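VIN1 (Oscarella pearsei, PDB 6BFI) binds actin filaments and may play a role in cell-cell adhesion, as a sponge homolog of vinculin. Local coordinates at residues F275-A283 with A350-E361; L497-Q508 with V603-E614. All blocks are in the same frame, centred on the assembly; numbering follows the deposited sequence.

In the fold
From the N terminus, contact 1 comes first: the chain leaves helix 268-283, runs through helices 289-306 and 312-338, and returns on helix 344-375, so that 275-283 meets 350-361 and closes a loop of 66 residues, 51 of them helical. Contact 2 opens later, where helix 496-519 begins, and closes 94 residues on, when helix 589-615 comes back beside it. The two closures therefore follow in series, neither nested nor crossed. The centres of contacts 1 and 2 lie about 28 Å apart, and the nearest atoms of contacts 1 and 2 about 7 Å apart, without touching. Helix 344-375 spans the gap, since its later part also packs against helix 496-519 through Val-372 and Phe-499.

Contact 1 (F275-A283 with A350-E361); sequences FHQAQDALA and AHAAAVKLQELE
Ala-350 begins the contact by presenting its carbonyl O to Leu-282, whose CB lies 3.5 Å away, while its methyl group faces the CD2 branch of the same leucine. His-351 brings ring atom CD2 to within 3.8 Å of Ala-283 O at the ring edge; its NE2 hydrogen-bonds with Pro-625 O. Ala-353 takes the other branch of Leu-282, CD1, against its CB. The small side chain of Ala-354 lets the backbones close in: its CB is 3.6 Å from both Gln-279 O and Leu-282 CB, and the segment axes approach to 7.7 Å, nearly antiparallel at 157°.

Leu-357 divides its branches, CD1 going to Phe-275 CE2 and CD2 to Ala-278 CB, and Cys-298 of helix 289-306 adjoins both Phe-275 and Leu-357. Gln-358 sets its CG against the amide of Gln-279, whose side chain is a knob in the hole formed by Ala-354, Leu-357, Gln-358 and Glu-361. Glu-361 completes the walk with CG anti to the backbone N (chi1 178°) and the chain extended, which carries its carboxylate across to two donors. Gln-279 NE2 donates to Glu-361 OE1 at 2.9 Å, nearly along the C-O axis, with the oxygen in the plane of the Gln-279 amide. His-276 NE2 donates to Glu-361 OE2 at 3.1 Å, on the syn side but somewhat out of the carboxylate plane, while the oxygen lies in the ring plane.

Glu-361 OE2 also pairs with Arg-365. The knob and the close antiparallel axes mark neighbouring helices of a bundle, as in the vinculin family. One oxygen to each donor fixes the rotation of the carboxylate, and the hydrogen bond to His-276 together with the charge of Arg-365 would tend to keep Glu-361 ionised, placing a polar clamp beside the apolar packing of Phe-275, Leu-282 and Leu-357.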
loop_
_atom_site.group_PDB
_atom_site.type_symbol
_atom_site.label_atom_id
_atom_site.label_comp_id
_atom_site.label_asym_id
_atom_site.label_seq_id
_atom_site.Cartn_x
_atom_site.Cartn_y
_atom_site.Cartn_z
ATOM N N PHE A 275 -6.537 -19.566 -3.477
ATOM C CA PHE A 275 -7.575 -20.303 -2.763
ATOM C C PHE A 275 -8.904 -20.233 -3.507
ATOM O O PHE A 275 -9.559 -21.256 -3.737
ATOM C CB PHE A 275 -7.733 -19.745 -1.346
ATOM C CG PHE A 275 -6.958 -20.495 -0.297
ATOM C CD1 PHE A 275 -5.630 -20.187 -0.038
ATOM C CD2 PHE A 275 -7.563 -21.497 0.444
ATOM C CE1 PHE A 275 -4.921 -20.875 0.933
ATOM C CE2 PHE A 275 -6.858 -22.188 1.414
ATOM C CZ PHE A 275 -5.537 -21.877 1.658
ATOM N N HIS A 276 -9.307 -19.024 -3.903
ATOM C CA HIS A 276 -10.617 -18.846 -4.520
ATOM C C HIS A 276 -10.671 -19.480 -5.906
ATOM O O HIS A 276 -11.696 -20.054 -6.292
ATOM C CB HIS A 276 -10.958 -17.358 -4.587
ATOM C CG HIS A 276 -10.895 -16.667 -3.260
ATOM N ND1 HIS A 276 -10.968 -15.297 -3.130
ATOM C CD2 HIS A 276 -10.768 -17.158 -2.003
ATOM C CE1 HIS A 276 -10.888 -14.973 -1.851
ATOM N NE2 HIS A 276 -10.766 -16.084 -1.147
ATOM N N GLN A 277 -9.578 -19.383 -6.666
ATOM C CA GLN A 277 -9.525 -20.013 -7.981
ATOM C C GLN A 277 -9.589 -21.530 -7.866
ATOM O O GLN A 277 -10.233 -22.196 -8.687
ATOM C CB GLN A 277 -8.252 -19.584 -8.711
ATOM C CG GLN A 277 -8.249 -18.134 -9.155
ATOM C CD GLN A 277 -8.914 -17.935 -10.502
ATOM O OE1 GLN A 277 -8.551 -18.582 -11.484
ATOM N NE2 GLN A 277 -9.895 -17.040 -10.554
ATOM N N ALA A 278 -8.923 -22.093 -6.856
ATOM C CA ALA A 278 -8.988 -23.535 -6.652
ATOM C C ALA A 278 -10.383 -23.963 -6.210
ATOM O O ALA A 278 -10.875 -25.021 -6.622
ATOM C CB ALA A 278 -7.936 -23.968 -5.633
ATOM N N GLN A 279 -11.039 -23.147 -5.380
ATOM C CA GLN A 279 -12.408 -23.448 -4.971
ATOM C C GLN A 279 -13.362 -23.410 -6.160
ATOM O O GLN A 279 -14.216 -24.291 -6.304
ATOM C CB GLN A 279 -12.857 -22.468 -3.886
ATOM C CG GLN A 279 -12.115 -22.618 -2.561
ATOM C CD GLN A 279 -12.197 -21.372 -1.693
ATOM O OE1 GLN A 279 -12.928 -20.430 -2.003
ATOM N NE2 GLN A 279 -11.439 -21.359 -0.603
ATOM N N ASP A 280 -13.229 -22.404 -7.024
ATOM C CA ASP A 280 -14.128 -22.297 -8.167
ATOM C C ASP A 280 -13.866 -23.398 -9.188
ATOM O O ASP A 280 -14.808 -23.929 -9.791
ATOM C CB ASP A 280 -13.999 -20.919 -8.815
ATOM C CG ASP A 280 -14.795 -19.857 -8.083
ATOM O OD1 ASP A 280 -15.206 -20.114 -6.932
ATOM O OD2 ASP A 280 -15.008 -18.766 -8.655
ATOM N N ALA A 281 -12.597 -23.754 -9.402
ATOM C CA ALA A 281 -12.304 -24.825 -10.347
ATOM C C ALA A 281 -12.726 -26.184 -9.806
ATOM O O ALA A 281 -13.110 -27.065 -10.584
ATOM C CB ALA A 281 -10.818 -24.833 -10.700
ATOM N N LEU A 282 -12.664 -26.380 -8.489
ATOM C CA LEU A 282 -13.124 -27.645 -7.923
ATOM C C LEU A 282 -14.646 -27.728 -7.922
ATOM O O LEU A 282 -15.215 -28.790 -8.192
ATOM C CB LEU A 282 -12.570 -27.826 -6.511
ATOM C CG LEU A 282 -11.125 -28.321 -6.418
ATOM C CD1 LEU A 282 -10.677 -28.408 -4.966
ATOM C CD2 LEU A 282 -10.986 -29.668 -7.108
ATOM N N ALA A 283 -15.320 -26.616 -7.617
ATOM C CA ALA A 283 -16.779 -26.612 -7.601
ATOM C C ALA A 283 -17.356 -26.864 -8.987
ATOM O O ALA A 283 -18.484 -27.356 -9.109
ATOM C CB ALA A 283 -17.297 -25.288 -7.040
ATOM N N ALA A 350 -14.959 -33.676 -6.027
ATOM C CA ALA A 350 -14.254 -32.417 -6.242
ATOM C C ALA A 350 -14.977 -31.257 -5.568
ATOM O O ALA A 350 -14.336 -30.372 -4.991
ATOM C CB ALA A 350 -14.092 -32.151 -7.737
ATOM N N HIS A 351 -16.309 -31.245 -5.636
ATOM C CA HIS A 351 -17.077 -30.202 -4.963
ATOM C C HIS A 351 -16.901 -30.284 -3.451
ATOM O O HIS A 351 -16.765 -29.256 -2.774
ATOM C CB HIS A 351 -18.553 -30.317 -5.347
ATOM C CG HIS A 351 -19.385 -29.150 -4.913
ATOM N ND1 HIS A 351 -19.821 -28.987 -3.616
ATOM C CD2 HIS A 351 -19.868 -28.094 -5.608
ATOM C CE1 HIS A 351 -20.531 -27.877 -3.530
ATOM N NE2 HIS A 351 -20.576 -27.317 -4.725
ATOM N N ALA A 352 -16.892 -31.504 -2.904
ATOM C CA ALA A 352 -16.603 -31.672 -1.484
ATOM C C ALA A 352 -15.210 -31.155 -1.145
ATOM O O ALA A 352 -15.006 -30.541 -0.090
ATOM C CB ALA A 352 -16.745 -33.140 -1.084
ATOM N N ALA A 353 -14.239 -31.387 -2.034
ATOM C CA ALA A 353 -12.906 -30.832 -1.826
ATOM C C ALA A 353 -12.941 -29.310 -1.830
ATOM O O ALA A 353 -12.217 -28.665 -1.061
ATOM C CB ALA A 353 -11.944 -31.347 -2.894
ATOM N N ALA A 354 -13.777 -28.718 -2.683
ATOM C CA ALA A 354 -13.907 -27.265 -2.704
ATOM C C ALA A 354 -14.441 -26.750 -1.374
ATOM O O ALA A 354 -13.919 -25.777 -0.811
ATOM C CB ALA A 354 -14.819 -26.836 -3.856
ATOM N N VAL A 355 -15.484 -27.402 -0.855
ATOM C CA VAL A 355 -16.026 -27.019 0.446
ATOM C C VAL A 355 -14.956 -27.134 1.525
ATOM O O VAL A 355 -14.797 -26.236 2.364
ATOM C CB VAL A 355 -17.266 -27.872 0.777
ATOM C CG1 VAL A 355 -17.860 -27.460 2.113
ATOM C CG2 VAL A 355 -18.299 -27.746 -0.329
ATOM N N LYS A 356 -14.192 -28.232 1.514
ATOM C CA LYS A 356 -13.128 -28.398 2.499
ATOM C C LYS A 356 -12.046 -27.336 2.349
ATOM O O LYS A 356 -11.407 -26.958 3.338
ATOM C CB LYS A 356 -12.519 -29.794 2.386
ATOM C CG LYS A 356 -13.470 -30.906 2.788
ATOM C CD LYS A 356 -14.062 -30.633 4.159
ATOM C CE LYS A 356 -15.127 -31.650 4.523
ATOM N NZ LYS A 356 -15.791 -31.288 5.804
ATOM N N LEU A 357 -11.822 -26.846 1.130
ATOM C CA LEU A 357 -10.840 -25.786 0.935
ATOM C C LEU A 357 -11.346 -24.467 1.504
ATOM O O LEU A 357 -10.574 -23.699 2.096
ATOM C CB LEU A 357 -10.506 -25.654 -0.550
ATOM C CG LEU A 357 -9.172 -24.995 -0.899
ATOM C CD1 LEU A 357 -8.065 -25.548 -0.017
ATOM C CD2 LEU A 357 -8.851 -25.224 -2.362
ATOM N N GLN A 358 -12.645 -24.193 1.348
ATOM C CA GLN A 358 -13.232 -23.035 2.015
ATOM C C GLN A 358 -13.111 -23.144 3.531
ATOM O O GLN A 358 -12.790 -22.159 4.208
ATOM C CB GLN A 358 -14.696 -22.876 1.613
ATOM C CG GLN A 358 -14.923 -21.934 0.454
ATOM C CD GLN A 358 -16.360 -21.469 0.366
ATOM O OE1 GLN A 358 -17.273 -22.140 0.846
ATOM N NE2 GLN A 358 -16.569 -20.306 -0.242
ATOM N N GLU A 359 -13.367 -24.333 4.083
ATOM C CA GLU A 359 -13.265 -24.504 5.531
ATOM C C GLU A 359 -11.823 -24.355 6.007
ATOM O O GLU A 359 -11.576 -23.825 7.097
ATOM C CB GLU A 359 -13.838 -25.859 5.942
ATOM C CG GLU A 359 -15.344 -25.960 5.760
ATOM C CD GLU A 359 -15.890 -27.352 6.038
ATOM O OE1 GLU A 359 -15.125 -28.219 6.512
ATOM O OE2 GLU A 359 -17.090 -27.578 5.778
ATOM N N LEU A 360 -10.860 -24.816 5.204
ATOM C CA LEU A 360 -9.458 -24.608 5.549
ATOM C C LEU A 360 -9.112 -23.125 5.557
ATOM O O LEU A 360 -8.423 -22.644 6.468
ATOM C CB LEU A 360 -8.554 -25.367 4.577
ATOM C CG LEU A 360 -7.049 -25.136 4.741
ATOM C CD1 LEU A 360 -6.595 -25.486 6.153
ATOM C CD2 LEU A 360 -6.266 -25.935 3.715
ATOM N N GLU A 361 -9.584 -22.382 4.551
ATOM C CA GLU A 361 -9.384 -20.935 4.544
ATOM C C GLU A 361 -9.972 -20.293 5.796
ATOM O O GLU A 361 -9.329 -19.446 6.437
ATOM C CB GLU A 361 -10.006 -20.335 3.283
ATOM C CG GLU A 361 -9.917 -18.824 3.186
ATOM C CD GLU A 361 -10.566 -18.281 1.924
ATOM O OE1 GLU A 361 -11.052 -19.091 1.106
ATOM O OE2 GLU A 361 -10.590 -17.044 1.750
#

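Contact 2 (L497-Q508 with V603-E614)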
loop_
_atom_site.group_PDB
_atom_site.type_symbol
_atom_site.label_atom_id
_atom_site.label_comp_id
_atom_site.label_asym_id
_atom_site.label_seq_id
_atom_site.Cartn_x
_atom_site.Cartn_y
_atom_site.Cartn_z
ATOM N N LEU A 497 -15.305 -11.022 12.922
ATOM C CA LEU A 497 -16.224 -12.005 13.490
ATOM C C LEU A 497 -15.467 -13.145 14.158
ATOM O O LEU A 497 -15.857 -13.616 15.234
ATOM C CB LEU A 497 -17.155 -12.540 12.402
ATOM C CG LEU A 497 -18.093 -13.689 12.788
ATOM C CD1 LEU A 497 -18.917 -13.339 14.020
ATOM C CD2 LEU A 497 -19.001 -14.043 11.623
ATOM N N GLU A 498 -14.375 -13.597 13.537
ATOM C CA GLU A 498 -13.555 -14.631 14.160
ATOM C C GLU A 498 -12.920 -14.127 15.450
ATOM O O GLU A 498 -12.824 -14.872 16.433
ATOM C CB GLU A 498 -12.483 -15.119 13.185
ATOM C CG GLU A 498 -13.019 -15.940 12.025
ATOM C CD GLU A 498 -13.668 -17.242 12.466
ATOM O OE1 GLU A 498 -13.454 -17.669 13.620
ATOM O OE2 GLU A 498 -14.399 -17.845 11.653
ATOM N N PHE A 499 -12.481 -12.862 15.468
ATOM C CA PHE A 499 -11.948 -12.289 16.701
ATOM C C PHE A 499 -13.005 -12.280 17.798
ATOM O O PHE A 499 -12.707 -12.573 18.961
ATOM C CB PHE A 499 -11.422 -10.871 16.450
ATOM C CG PHE A 499 -10.698 -10.269 17.630
ATOM C CD1 PHE A 499 -11.396 -9.612 18.634
ATOM C CD2 PHE A 499 -9.317 -10.355 17.729
ATOM C CE1 PHE A 499 -10.734 -9.064 19.717
ATOM C CE2 PHE A 499 -8.645 -9.804 18.811
ATOM C CZ PHE A 499 -9.355 -9.156 19.805
ATOM N N MET A 500 -14.251 -11.957 17.442
ATOM C CA MET A 500 -15.315 -11.921 18.439
ATOM C C MET A 500 -15.673 -13.317 18.931
ATOM O O MET A 500 -16.012 -13.486 20.108
ATOM C CB MET A 500 -16.550 -11.223 17.871
ATOM C CG MET A 500 -16.318 -9.768 17.492
ATOM S SD MET A 500 -15.537 -8.820 18.817
ATOM C CE MET A 500 -15.341 -7.222 18.028
ATOM N N LYS A 501 -15.602 -14.326 18.059
ATOM C CA LYS A 501 -15.863 -15.694 18.497
ATOM C C LYS A 501 -14.760 -16.190 19.425
ATOM O O LYS A 501 -15.034 -16.668 20.533
ATOM C CB LYS A 501 -16.002 -16.623 17.288
ATOM C CG LYS A 501 -17.329 -16.510 16.548
ATOM C CD LYS A 501 -17.373 -17.456 15.353
ATOM C CE LYS A 501 -18.745 -17.457 14.693
ATOM N NZ LYS A 501 -18.765 -18.285 13.454
ATOM N N VAL A 502 -13.502 -16.085 18.985
ATOM C CA VAL A 502 -12.383 -16.548 19.801
ATOM C C VAL A 502 -12.359 -15.818 21.138
ATOM O O VAL A 502 -12.201 -16.440 22.199
ATOM C CB VAL A 502 -11.061 -16.375 19.028
ATOM C CG1 VAL A 502 -9.879 -16.756 19.899
ATOM C CG2 VAL A 502 -11.078 -17.215 17.759
ATOM N N SER A 503 -12.536 -14.495 21.111
ATOM C CA SER A 503 -12.576 -13.722 22.348
ATOM C C SER A 503 -13.771 -14.102 23.215
ATOM O O SER A 503 -13.666 -14.088 24.446
ATOM C CB SER A 503 -12.612 -12.226 22.033
ATOM O OG SER A 503 -11.449 -11.822 21.334
ATOM N N GLU A 504 -14.904 -14.443 22.602
ATOM C CA GLU A 504 -16.062 -14.868 23.381
ATOM C C GLU A 504 -15.778 -16.177 24.106
ATOM O O GLU A 504 -16.113 -16.329 25.287
ATOM C CB GLU A 504 -17.283 -15.007 22.470
ATOM C CG GLU A 504 -18.606 -15.226 23.198
ATOM C CD GLU A 504 -19.764 -15.466 22.243
ATOM O OE1 GLU A 504 -19.509 -15.658 21.034
ATOM O OE2 GLU A 504 -20.930 -15.465 22.697
ATOM N N ALA A 505 -15.143 -17.129 23.418
ATOM C CA ALA A 505 -14.836 -18.414 24.042
ATOM C C ALA A 505 -13.796 -18.256 25.145
ATOM O O ALA A 505 -13.980 -18.755 26.263
ATOM C CB ALA A 505 -14.357 -19.408 22.984
ATOM N N ARG A 506 -12.692 -17.562 24.848
ATOM C CA ARG A 506 -11.646 -17.367 25.847
ATOM C C ARG A 506 -12.175 -16.609 27.060
ATOM O O ARG A 506 -11.854 -16.952 28.204
ATOM C CB ARG A 506 -10.457 -16.634 25.225
ATOM C CG ARG A 506 -9.660 -17.483 24.245
ATOM C CD ARG A 506 -8.772 -16.638 23.342
ATOM N NE ARG A 506 -7.350 -16.812 23.626
ATOM C CZ ARG A 506 -6.559 -15.854 24.103
ATOM N NH1 ARG A 506 -7.048 -14.644 24.345
ATOM N NH2 ARG A 506 -5.277 -16.105 24.330
ATOM N N ILE A 507 -12.997 -15.584 26.828
ATOM C CA ILE A 507 -13.588 -14.843 27.938
ATOM C C ILE A 507 -14.535 -15.736 28.732
ATOM O O ILE A 507 -14.616 -15.633 29.960
ATOM C CB ILE A 507 -14.290 -13.573 27.422
ATOM C CG1 ILE A 507 -13.254 -12.510 27.051
ATOM C CG2 ILE A 507 -15.251 -13.019 28.462
ATOM C CD1 ILE A 507 -13.848 -11.281 26.403
ATOM N N GLN A 508 -15.254 -16.636 28.052
ATOM C CA GLN A 508 -16.117 -17.576 28.764
ATOM C C GLN A 508 -15.305 -18.481 29.681
ATOM O O GLN A 508 -15.656 -18.674 30.852
ATOM C CB GLN A 508 -16.927 -18.413 27.773
ATOM C CG GLN A 508 -18.169 -17.729 27.231
ATOM C CD GLN A 508 -18.962 -18.629 26.306
ATOM O OE1 GLN A 508 -18.827 -19.852 26.346
ATOM N NE2 GLN A 508 -19.791 -18.027 25.460
ATOM N N VAL A 603 -19.638 -11.158 30.035
ATOM C CA VAL A 603 -19.823 -12.195 29.019
ATOM C C VAL A 603 -21.010 -11.864 28.121
ATOM O O VAL A 603 -20.933 -11.985 26.890
ATOM C CB VAL A 603 -19.987 -13.576 29.686
ATOM C CG1 VAL A 603 -20.510 -14.596 28.680
ATOM C CG2 VAL A 603 -18.667 -14.041 30.277
ATOM N N GLU A 604 -22.116 -11.418 28.720
ATOM C CA GLU A 604 -23.301 -11.092 27.933
ATOM C C GLU A 604 -23.036 -9.925 26.985
ATOM O O GLU A 604 -23.501 -9.932 25.837
ATOM C CB GLU A 604 -24.474 -10.783 28.862
ATOM C CG GLU A 604 -25.834 -10.898 28.197
ATOM C CD GLU A 604 -26.561 -9.572 28.125
ATOM O OE1 GLU A 604 -26.099 -8.604 28.764
ATOM O OE2 GLU A 604 -27.595 -9.500 27.428
ATOM N N GLY A 605 -22.287 -8.915 27.439
ATOM C CA GLY A 605 -21.959 -7.805 26.556
ATOM C C GLY A 605 -21.115 -8.233 25.368
ATOM O O GLY A 605 -21.378 -7.834 24.224
ATOM N N VAL A 606 -20.091 -9.054 25.620
ATOM C CA VAL A 606 -19.283 -9.583 24.522
ATOM C C VAL A 606 -20.159 -10.359 23.548
ATOM O O VAL A 606 -20.039 -10.212 22.323
ATOM C CB VAL A 606 -18.134 -10.452 25.066
ATOM C CG1 VAL A 606 -17.434 -11.183 23.931
ATOM C CG2 VAL A 606 -17.145 -9.592 25.838
ATOM N N ALA A 607 -21.065 -11.187 24.076
ATOM C CA ALA A 607 -22.001 -11.900 23.216
ATOM C C ALA A 607 -22.845 -10.940 22.388
ATOM O O ALA A 607 -23.175 -11.242 21.237
ATOM C CB ALA A 607 -22.899 -12.810 24.054
ATOM N N ALA A 608 -23.194 -9.780 22.948
ATOM C CA ALA A 608 -23.987 -8.807 22.201
ATOM C C ALA A 608 -23.198 -8.241 21.026
ATOM O O ALA A 608 -23.708 -8.170 19.899
ATOM C CB ALA A 608 -24.455 -7.686 23.128
ATOM N N VAL A 609 -21.949 -7.835 21.270
ATOM C CA VAL A 609 -21.121 -7.316 20.181
ATOM C C VAL A 609 -20.938 -8.378 19.100
ATOM O O VAL A 609 -21.079 -8.108 17.895
ATOM C CB VAL A 609 -19.768 -6.823 20.725
ATOM C CG1 VAL A 609 -18.938 -6.203 19.608
ATOM C CG2 VAL A 609 -19.986 -5.833 21.861
ATOM N N ARG A 610 -20.627 -9.609 19.521
ATOM C CA ARG A 610 -20.508 -10.717 18.582
ATOM C C ARG A 610 -21.798 -10.929 17.803
ATOM O O ARG A 610 -21.757 -11.327 16.635
ATOM C CB ARG A 610 -20.120 -11.995 19.331
ATOM C CG ARG A 610 -19.728 -13.164 18.440
ATOM C CD ARG A 610 -20.885 -14.132 18.197
ATOM N NE ARG A 610 -21.390 -14.717 19.437
ATOM C CZ ARG A 610 -22.592 -14.467 19.947
ATOM N NH1 ARG A 610 -23.423 -13.648 19.318
ATOM N NH2 ARG A 610 -22.967 -15.042 21.082
ATOM N N SER A 611 -22.949 -10.666 18.426
ATOM C CA SER A 611 -24.219 -10.845 17.731
ATOM C C SER A 611 -24.434 -9.762 16.683
ATOM O O SER A 611 -24.971 -10.038 15.603
ATOM C CB SER A 611 -25.375 -10.853 18.729
ATOM O OG SER A 611 -26.617 -10.770 18.048
ATOM N N VAL A 612 -24.039 -8.523 16.983
ATOM C CA VAL A 612 -24.182 -7.452 15.999
ATOM C C VAL A 612 -23.294 -7.726 14.790
ATOM O O VAL A 612 -23.746 -7.686 13.635
ATOM C CB VAL A 612 -23.867 -6.087 16.635
ATOM C CG1 VAL A 612 -23.879 -4.997 15.576
ATOM C CG2 VAL A 612 -24.872 -5.774 17.732
ATOM N N ILE A 613 -22.017 -8.031 15.040
ATOM C CA ILE A 613 -21.111 -8.327 13.933
ATOM C C ILE A 613 -21.584 -9.560 13.171
ATOM O O ILE A 613 -21.514 -9.613 11.935
ATOM C CB ILE A 613 -19.671 -8.489 14.453
ATOM C CG1 ILE A 613 -19.130 -7.133 14.918
ATOM C CG2 ILE A 613 -18.776 -9.106 13.385
ATOM C CD1 ILE A 613 -17.664 -7.143 15.269
ATOM N N GLU A 614 -22.102 -10.556 13.892
ATOM C CA GLU A 614 -22.564 -11.784 13.256
ATOM C C GLU A 614 -23.760 -11.523 12.349
ATOM O O GLU A 614 -23.834 -12.057 11.237
ATOM C CB GLU A 614 -22.914 -12.817 14.327
ATOM C CG GLU A 614 -22.725 -14.262 13.908
ATOM C CD GLU A 614 -22.969 -15.233 15.050
ATOM O OE1 GLU A 614 -23.909 -15.001 15.842
ATOM O OE2 GLU A 614 -22.215 -16.222 15.163
#
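Glu-504 and Arg-610 both start with CG anti to the backbone N, but they continue differently: the glutamate stays extended, whereas the arginine bends at chi2 and chi3 and turns the NE side of its guanidinium group to the carboxylate. The grip is side-on and two-pronged. Arg-610 NE donates to Glu-504 OE1 at 2.6 Å, and Arg-610 NH2 donates to Glu-504 OE2 at 2.6 Å, each oxygen met on its syn side but from out of the carboxylate plane. The fit is not flat, because the two planes stand 50° apart and the NH2 bond is bent to 135°. Ala-607 CB lies 3.6 Å from Glu-504 OE2, and Ala-607 CA lies over one face of the guanidinium. Glu-614 adds a long, purely electrostatic pairing with Arg-610 NH1. Were Arg-610 replaced by an alanine, the Glu-504 carboxylate would probably lose its charged mate and be set free to turn.

Apolar contacts continue on both sides of this bridge. Toward Leu-497, Ile-613 sets CG2 against Leu-497 CB, and Ile-613 CD1 is 3.6 Å from Met-500 CE; the bent methionine also brings CE to Val-609 CG1, and its CB lies on Arg-610 CG. Toward Gln-508, Ile-507 CD1 and Val-606 CG2 meet tip to tip at 3.7 Å, while Ile-507 CG2 lies alongside Val-603 CG2, the two side chains running in opposite directions. Helix 524-550 backs Met-500 and Ile-507, and helix 555-569 backs Val-606 and Val-609.

With axes 9.4 Å apart and directions 158° apart, this is antiparallel helix packing, with an apolar seam and a salt bridge at its partly exposed margin, as in the helical bundles from which vinculin-family proteins are built.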